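Local coordinates for transcriptional regulator, marR family, putative (Sulfolobus solfataricus, PDB 3F3X), which probably acts as a DNA-binding transcription factor of the MarR family, regulating transcription as a dimer in this archaeon, at residues E24-L35 with A107-M118. Sequence-based numbering, arbitrary orientation.
Sequences EFNNRLGKLMNL and ANEVLRNLVNEM
Partway along helix 98-118, A107 meets M33, whose SD lies 4.0 Å from A107 CB; a bend at chi3 (78°) then turns the terminal CE of M33 toward the backbone N of A107. One turn on, V110 is a knob in the hole made by R28, L29, L32 and M33. Its CG1 lies anti to the backbone N (chi1 168°) and leans on R28 CG at 3.7 Å, while CG2 faces the sulfur of M33. L111 meets L29 methyl to methyl (CD1 to CD1, 3.8 Å) and sets its CD2 3.9 Å above the plane of the F25 ring, displaced toward the rim. L114 divides its two methyls: CD2 approaches the F25 ring at its edge, near the ring plane, whereas CD1 sits 3.9 Å over the centre of the R28 guanidinium. V115 CG2 then closes on F25 CZ at 3.6 Å, and M11 of the second subunit also packs on F25, so an alanine in place of F25 would probably leave L111, L114 and V115 facing a gap and weaken packing toward the neighbouring subunit. Near the end, E117 and R28 form a salt bridge of charge alone: OE2 stands 3.5 Å from NH2, well out of the guanidinium plane. The side chains of M118 and E24 run past one another in opposite senses, with the sulfur beside the E24 carboxylate. The segments' axes run roughly antiparallel, at 140° and 10.3 Å, and the example illustrates how an apolar seam edged by a charged pair can join distant parts of one chain: here the long N-terminal helix and the helix following the wing of the winged helix-turn-helix, the pairing of the helical dimerisation region characteristic of MarR proteins.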
ATOM      1  N   GLU A  24      -6.708  -8.708  -2.761  1.00 31.56           N
ATOM      2  CA  GLU A  24      -6.935  -9.661  -3.839  1.00 32.36           C
ATOM      3  C   GLU A  24      -5.758 -10.613  -3.972  1.00 30.74           C
ATOM      4  O   GLU A  24      -5.942 -11.820  -4.147  1.00 29.88           O
ATOM      5  CB  GLU A  24      -7.164  -8.931  -5.161  1.00 36.08           C
ATOM      6  CG  GLU A  24      -8.446  -8.123  -5.183  1.00 43.29           C
ATOM      7  CD  GLU A  24      -9.144  -8.199  -6.523  1.00 47.71           C
ATOM      8  OE1 GLU A  24      -9.417  -9.329  -6.980  1.00 51.88           O
ATOM      9  OE2 GLU A  24      -9.421  -7.134  -7.115  1.00 50.80           O
ATOM     10  N   PHE A  25      -4.549 -10.067  -3.873  1.00 27.74           N
ATOM     11  CA  PHE A  25      -3.335 -10.873  -3.970  1.00 27.87           C
ATOM     12  C   PHE A  25      -3.277 -11.923  -2.868  1.00 28.18           C
ATOM     13  O   PHE A  25      -3.081 -13.108  -3.145  1.00 27.14           O
ATOM     14  CB  PHE A  25      -2.090  -9.983  -3.885  1.00 26.53           C
ATOM     15  CG  PHE A  25      -1.830  -9.167  -5.120  1.00 27.82           C
ATOM     16  CD1 PHE A  25      -2.695  -9.221  -6.206  1.00 28.05           C
ATOM     17  CD2 PHE A  25      -0.703  -8.352  -5.201  1.00 28.57           C
ATOM     18  CE1 PHE A  25      -2.450  -8.469  -7.356  1.00 29.13           C
ATOM     19  CE2 PHE A  25      -0.447  -7.595  -6.346  1.00 32.08           C
ATOM     20  CZ  PHE A  25      -1.324  -7.658  -7.428  1.00 29.83           C
ATOM     21  N   ASN A  26      -3.442 -11.489  -1.619  1.00 28.23           N
ATOM     22  CA  ASN A  26      -3.401 -12.416  -0.491  1.00 29.09           C
ATOM     23  C   ASN A  26      -4.538 -13.437  -0.529  1.00 29.79           C
ATOM     24  O   ASN A  26      -4.353 -14.590  -0.135  1.00 30.81           O
ATOM     25  CB  ASN A  26      -3.446 -11.658   0.844  1.00 27.98           C
ATOM     26  CG  ASN A  26      -2.129 -10.971   1.175  1.00 31.32           C
ATOM     27  OD1 ASN A  26      -1.070 -11.365   0.688  1.00 31.10           O
ATOM     28  ND2 ASN A  26      -2.189  -9.953   2.025  1.00 31.46           N
ATOM     29  N   ASN A  27      -5.709 -13.014  -1.004  1.00 29.92           N
ATOM     30  CA  ASN A  27      -6.856 -13.906  -1.088  1.00 31.66           C
ATOM     31  C   ASN A  27      -6.573 -15.014  -2.101  1.00 30.25           C
ATOM     32  O   ASN A  27      -6.734 -16.200  -1.798  1.00 30.94           O
ATOM     33  CB  ASN A  27      -8.118 -13.153  -1.504  1.00 33.21           C
ATOM     34  CG  ASN A  27      -9.294 -14.080  -1.681  1.00 37.36           C
ATOM     35  OD1 ASN A  27      -9.848 -14.202  -2.776  1.00 40.15           O
ATOM     36  ND2 ASN A  27      -9.673 -14.755  -0.606  1.00 37.72           N
ATOM     37  N   ARG A  28      -6.137 -14.615  -3.294  1.00 30.18           N
ATOM     38  CA  ARG A  28      -5.825 -15.535  -4.377  1.00 30.75           C
ATOM     39  C   ARG A  28      -4.695 -16.498  -4.005  1.00 30.09           C
ATOM     40  O   ARG A  28      -4.861 -17.716  -4.080  1.00 28.63           O
ATOM     41  CB  ARG A  28      -5.409 -14.739  -5.614  1.00 33.62           C
ATOM     42  CG  ARG A  28      -5.691 -15.411  -6.929  1.00 40.00           C
ATOM     43  CD  ARG A  28      -7.154 -15.260  -7.296  1.00 44.22           C
ATOM     44  NE  ARG A  28      -7.304 -15.417  -8.734  1.00 48.27           N
ATOM     45  CZ  ARG A  28      -8.391 -15.110  -9.427  1.00 49.79           C
ATOM     46  NH1 ARG A  28      -9.468 -14.620  -8.826  1.00 50.65           N
ATOM     47  NH2 ARG A  28      -8.385 -15.285 -10.739  1.00 52.75           N
ATOM     48  N   LEU A  29      -3.536 -15.952  -3.640  1.00 26.72           N
ATOM     49  CA  LEU A  29      -2.400 -16.796  -3.262  1.00 26.69           C
ATOM     50  C   LEU A  29      -2.699 -17.634  -2.011  1.00 26.52           C
ATOM     51  O   LEU A  29      -2.249 -18.783  -1.890  1.00 26.63           O
ATOM     52  CB  LEU A  29      -1.146 -15.954  -3.006  1.00 25.85           C
ATOM     53  CG  LEU A  29      -0.527 -15.270  -4.230  1.00 26.93           C
ATOM     54  CD1 LEU A  29       0.631 -14.373  -3.781  1.00 28.54           C
ATOM     55  CD2 LEU A  29      -0.046 -16.317  -5.233  1.00 26.22           C
ATOM     56  N   GLY A  30      -3.453 -17.043  -1.087  1.00 24.92           N
ATOM     57  CA  GLY A  30      -3.805 -17.725   0.146  1.00 25.24           C
ATOM     58  C   GLY A  30      -4.690 -18.926  -0.079  1.00 26.59           C
ATOM     59  O   GLY A  30      -4.403 -20.032   0.397  1.00 25.45           O
ATOM     60  N   LYS A  31      -5.759 -18.728  -0.842  1.00 26.94           N
ATOM     61  CA  LYS A  31      -6.690 -19.818  -1.111  1.00 28.04           C
ATOM     62  C   LYS A  31      -6.168 -20.879  -2.071  1.00 26.80           C
ATOM     63  O   LYS A  31      -6.444 -22.064  -1.897  1.00 28.68           O
ATOM     64  CB  LYS A  31      -8.017 -19.232  -1.592  1.00 30.01           C
ATOM     65  CG  LYS A  31      -8.689 -18.442  -0.488  1.00 32.33           C
ATOM     66  CD  LYS A  31      -9.975 -17.813  -0.924  1.00 36.13           C
ATOM     67  CE  LYS A  31     -10.710 -17.278   0.284  1.00 38.34           C
ATOM     68  NZ  LYS A  31     -11.951 -16.568  -0.108  1.00 43.22           N
ATOM     69  N   LEU A  32      -5.382 -20.466  -3.060  1.00 26.86           N
ATOM     70  CA  LEU A  32      -4.843 -21.414  -4.038  1.00 26.91           C
ATOM     71  C   LEU A  32      -3.526 -22.073  -3.633  1.00 27.71           C
ATOM     72  O   LEU A  32      -3.270 -23.238  -3.965  1.00 27.01           O
ATOM     73  CB  LEU A  32      -4.646 -20.714  -5.390  1.00 26.87           C
ATOM     74  CG  LEU A  32      -5.907 -20.143  -6.047  1.00 27.56           C
ATOM     75  CD1 LEU A  32      -5.546 -19.448  -7.340  1.00 28.27           C
ATOM     76  CD2 LEU A  32      -6.899 -21.260  -6.310  1.00 28.20           C
ATOM     77  N   MET A  33      -2.693 -21.336  -2.903  1.00 25.73           N
ATOM     78  CA  MET A  33      -1.383 -21.864  -2.534  1.00 27.22           C
ATOM     79  C   MET A  33      -0.974 -21.745  -1.070  1.00 28.22           C
ATOM     80  O   MET A  33       0.117 -22.179  -0.697  1.00 29.65           O
ATOM     81  CB  MET A  33      -0.322 -21.192  -3.407  1.00 27.00           C
ATOM     82  CG  MET A  33      -0.608 -21.286  -4.897  1.00 27.57           C
ATOM     83  SD  MET A  33       0.603 -20.424  -5.911  1.00 29.31           S
ATOM     84  CE  MET A  33       1.954 -21.621  -5.886  1.00 28.00           C
ATOM     85  N   ASN A  34      -1.842 -21.167  -0.249  1.00 29.14           N
ATOM     86  CA  ASN A  34      -1.556 -20.982   1.165  1.00 30.69           C
ATOM     87  C   ASN A  34      -0.293 -20.134   1.299  1.00 30.20           C
ATOM     88  O   ASN A  34       0.560 -20.381   2.154  1.00 28.74           O
ATOM     89  CB  ASN A  34      -1.381 -22.339   1.857  1.00 34.91           C
ATOM     90  CG  ASN A  34      -1.231 -22.214   3.357  1.00 39.66           C
ATOM     91  OD1 ASN A  34      -1.922 -21.420   3.996  1.00 43.80           O
ATOM     92  ND2 ASN A  34      -0.334 -23.011   3.932  1.00 43.17           N
ATOM     93  N   LEU A  35      -0.184 -19.139   0.424  1.00 28.54           N
ATOM     94  CA  LEU A  35       0.945 -18.214   0.421  1.00 27.88           C
ATOM     95  C   LEU A  35       0.405 -16.801   0.491  1.00 26.90           C
ATOM     96  O   LEU A  35      -0.766 -16.561   0.201  1.00 25.96           O
ATOM     97  CB  LEU A  35       1.772 -18.347  -0.864  1.00 29.09           C
ATOM     98  CG  LEU A  35       2.550 -19.635  -1.130  1.00 32.24           C
ATOM     99  CD1 LEU A  35       3.270 -19.510  -2.474  1.00 31.63           C
ATOM    100  CD2 LEU A  35       3.548 -19.885   0.001  1.00 31.11           C
ATOM    101  N   ALA A 107       3.270 -19.321  -8.335  1.00 23.99           N
ATOM    102  CA  ALA A 107       2.787 -18.076  -7.734  1.00 23.01           C
ATOM    103  C   ALA A 107       2.897 -16.927  -8.740  1.00 23.73           C
ATOM    104  O   ALA A 107       2.002 -16.081  -8.830  1.00 23.31           O
ATOM    105  CB  ALA A 107       3.592 -17.751  -6.460  1.00 22.28           C
ATOM    106  N   ASN A 108       3.997 -16.901  -9.490  1.00 23.02           N
ATOM    107  CA  ASN A 108       4.213 -15.871 -10.502  1.00 24.19           C
ATOM    108  C   ASN A 108       3.098 -15.938 -11.540  1.00 24.13           C
ATOM    109  O   ASN A 108       2.554 -14.912 -11.946  1.00 23.01           O
ATOM    110  CB  ASN A 108       5.566 -16.069 -11.193  1.00 22.55           C
ATOM    111  CG  ASN A 108       5.768 -15.119 -12.364  1.00 26.77           C
ATOM    112  OD1 ASN A 108       5.819 -15.540 -13.522  1.00 27.29           O
ATOM    113  ND2 ASN A 108       5.877 -13.833 -12.068  1.00 25.31           N
ATOM    114  N   GLU A 109       2.764 -17.152 -11.966  1.00 24.63           N
ATOM    115  CA  GLU A 109       1.707 -17.347 -12.953  1.00 27.47           C
ATOM    116  C   GLU A 109       0.368 -16.828 -12.427  1.00 25.47           C
ATOM    117  O   GLU A 109      -0.366 -16.147 -13.143  1.00 26.38           O
ATOM    118  CB  GLU A 109       1.563 -18.831 -13.293  1.00 30.80           C
ATOM    119  CG  GLU A 109       0.724 -19.082 -14.530  1.00 40.09           C
ATOM    120  CD  GLU A 109       1.562 -19.145 -15.791  1.00 45.68           C
ATOM    121  OE1 GLU A 109       2.533 -18.364 -15.912  1.00 48.70           O
ATOM    122  OE2 GLU A 109       1.244 -19.975 -16.667  1.00 49.49           O
ATOM    123  N   VAL A 110       0.052 -17.171 -11.180  1.00 24.84           N
ATOM    124  CA  VAL A 110      -1.193 -16.742 -10.551  1.00 22.52           C
ATOM    125  C   VAL A 110      -1.297 -15.216 -10.491  1.00 23.79           C
ATOM    126  O   VAL A 110      -2.304 -14.641 -10.903  1.00 21.67           O
ATOM    127  CB  VAL A 110      -1.324 -17.309  -9.107  1.00 23.29           C
ATOM    128  CG1 VAL A 110      -2.462 -16.617  -8.370  1.00 23.52           C
ATOM    129  CG2 VAL A 110      -1.572 -18.808  -9.154  1.00 25.72           C
ATOM    130  N   LEU A 111      -0.256 -14.563  -9.980  1.00 22.66           N
ATOM    131  CA  LEU A 111      -0.264 -13.108  -9.863  1.00 24.14           C
ATOM    132  C   LEU A 111      -0.229 -12.379 -11.202  1.00 25.45           C
ATOM    133  O   LEU A 111      -0.924 -11.375 -11.385  1.00 25.09           O
ATOM    134  CB  LEU A 111       0.908 -12.637  -8.998  1.00 24.07           C
ATOM    135  CG  LEU A 111       0.819 -13.032  -7.524  1.00 26.41           C
ATOM    136  CD1 LEU A 111       2.001 -12.438  -6.755  1.00 24.21           C
ATOM    137  CD2 LEU A 111      -0.505 -12.530  -6.945  1.00 26.22           C
ATOM    138  N   ARG A 112       0.581 -12.884 -12.130  1.00 25.66           N
ATOM    139  CA  ARG A 112       0.721 -12.283 -13.455  1.00 26.19           C
ATOM    140  C   ARG A 112      -0.608 -12.289 -14.219  1.00 26.38           C
ATOM    141  O   ARG A 112      -0.995 -11.285 -14.826  1.00 24.36           O
ATOM    142  CB  ARG A 112       1.770 -13.047 -14.260  1.00 29.09           C
ATOM    143  CG  ARG A 112       2.255 -12.347 -15.520  1.00 34.82           C
ATOM    144  CD  ARG A 112       3.021 -13.333 -16.388  1.00 40.02           C
ATOM    145  NE  ARG A 112       2.135 -14.405 -16.840  1.00 44.04           N
ATOM    146  CZ  ARG A 112       2.536 -15.622 -17.189  1.00 45.38           C
ATOM    147  NH1 ARG A 112       3.823 -15.944 -17.143  1.00 45.69           N
ATOM    148  NH2 ARG A 112       1.642 -16.523 -17.577  1.00 45.08           N
ATOM    149  N   ASN A 113      -1.295 -13.428 -14.201  1.00 24.55           N
ATOM    150  CA  ASN A 113      -2.577 -13.548 -14.893  1.00 27.33           C
ATOM    151  C   ASN A 113      -3.632 -12.672 -14.226  1.00 27.62           C
ATOM    152  O   ASN A 113      -4.431 -12.025 -14.905  1.00 27.72           O
ATOM    153  CB  ASN A 113      -3.055 -15.008 -14.911  1.00 28.15           C
ATOM    154  CG  ASN A 113      -2.187 -15.896 -15.787  1.00 29.83           C
ATOM    155  OD1 ASN A 113      -1.572 -15.425 -16.738  1.00 33.39           O
ATOM    156  ND2 ASN A 113      -2.145 -17.187 -15.476  1.00 29.95           N
ATOM    157  N   LEU A 114      -3.625 -12.652 -12.897  1.00 27.90           N
ATOM    158  CA  LEU A 114      -4.575 -11.850 -12.137  1.00 28.79           C
ATOM    159  C   LEU A 114      -4.414 -10.376 -12.494  1.00 29.08           C
ATOM    160  O   LEU A 114      -5.387  -9.694 -12.794  1.00 28.19           O
ATOM    161  CB  LEU A 114      -4.357 -12.033 -10.633  1.00 29.71           C
ATOM    162  CG  LEU A 114      -5.308 -11.245  -9.730  1.00 32.26           C
ATOM    163  CD1 LEU A 114      -6.747 -11.629 -10.041  1.00 35.57           C
ATOM    164  CD2 LEU A 114      -4.986 -11.526  -8.273  1.00 34.46           C
ATOM    165  N   VAL A 115      -3.181  -9.883 -12.467  1.00 27.38           N
ATOM    166  CA  VAL A 115      -2.934  -8.481 -12.792  1.00 28.62           C
ATOM    167  C   VAL A 115      -3.238  -8.202 -14.256  1.00 29.85           C
ATOM    168  O   VAL A 115      -3.825  -7.173 -14.604  1.00 28.45           O
ATOM    169  CB  VAL A 115      -1.482  -8.083 -12.484  1.00 28.54           C
ATOM    170  CG1 VAL A 115      -1.240  -6.642 -12.925  1.00 26.29           C
ATOM    171  CG2 VAL A 115      -1.228  -8.229 -10.985  1.00 27.39           C
ATOM    172  N   ASN A 116      -2.830  -9.119 -15.119  1.00 30.24           N
ATOM    173  CA  ASN A 116      -3.097  -8.954 -16.538  1.00 34.95           C
ATOM    174  C   ASN A 116      -4.599  -8.869 -16.774  1.00 35.40           C
ATOM    175  O   ASN A 116      -5.065  -8.040 -17.547  1.00 35.24           O
ATOM    176  CB  ASN A 116      -2.529 -10.140 -17.315  1.00 37.67           C
ATOM    177  CG  ASN A 116      -2.942 -10.143 -18.790  1.00 42.60           C
ATOM    178  OD1 ASN A 116      -3.907 -10.811 -19.178  1.00 46.82           O
ATOM    179  ND2 ASN A 116      -2.206  -9.405 -19.616  1.00 46.59           N
ATOM    180  N   GLU A 117      -5.353  -9.736 -16.105  1.00 36.54           N
ATOM    181  CA  GLU A 117      -6.815  -9.749 -16.274  1.00 39.96           C
ATOM    182  C   GLU A 117      -7.428  -8.423 -15.865  1.00 40.34           C
ATOM    183  O   GLU A 117      -8.243  -7.840 -16.565  1.00 39.17           O
ATOM    184  CB  GLU A 117      -7.475 -10.845 -15.429  1.00 42.72           C
ATOM    185  CG  GLU A 117      -7.643 -10.478 -13.947  1.00 47.70           C
ATOM    186  CD  GLU A 117      -8.580 -11.397 -13.191  1.00 50.96           C
ATOM    187  OE1 GLU A 117      -9.747 -11.001 -12.974  1.00 53.49           O
ATOM    188  OE2 GLU A 117      -8.163 -12.518 -12.824  1.00 51.13           O
ATOM    189  N   MET A 118      -6.998  -7.941 -14.717  1.00 39.79           N
ATOM    190  CA  MET A 118      -7.534  -6.716 -14.189  1.00 40.21           C
ATOM    191  C   MET A 118      -7.165  -5.469 -14.946  1.00 39.38           C
ATOM    192  O   MET A 118      -8.027  -4.618 -15.163  1.00 37.92           O
ATOM    193  CB  MET A 118      -7.136  -6.543 -12.733  1.00 42.54           C
ATOM    194  CG  MET A 118      -7.590  -7.657 -11.808  1.00 46.87           C
ATOM    195  SD  MET A 118      -7.317  -7.102 -10.081  1.00 51.00           S
ATOM    196  CE  MET A 118      -5.491  -7.155  -9.903  1.00 49.83           C
TER
HETATM  197  O   HOH W   1     -10.241 -14.532 -12.072  1.00 45.07           O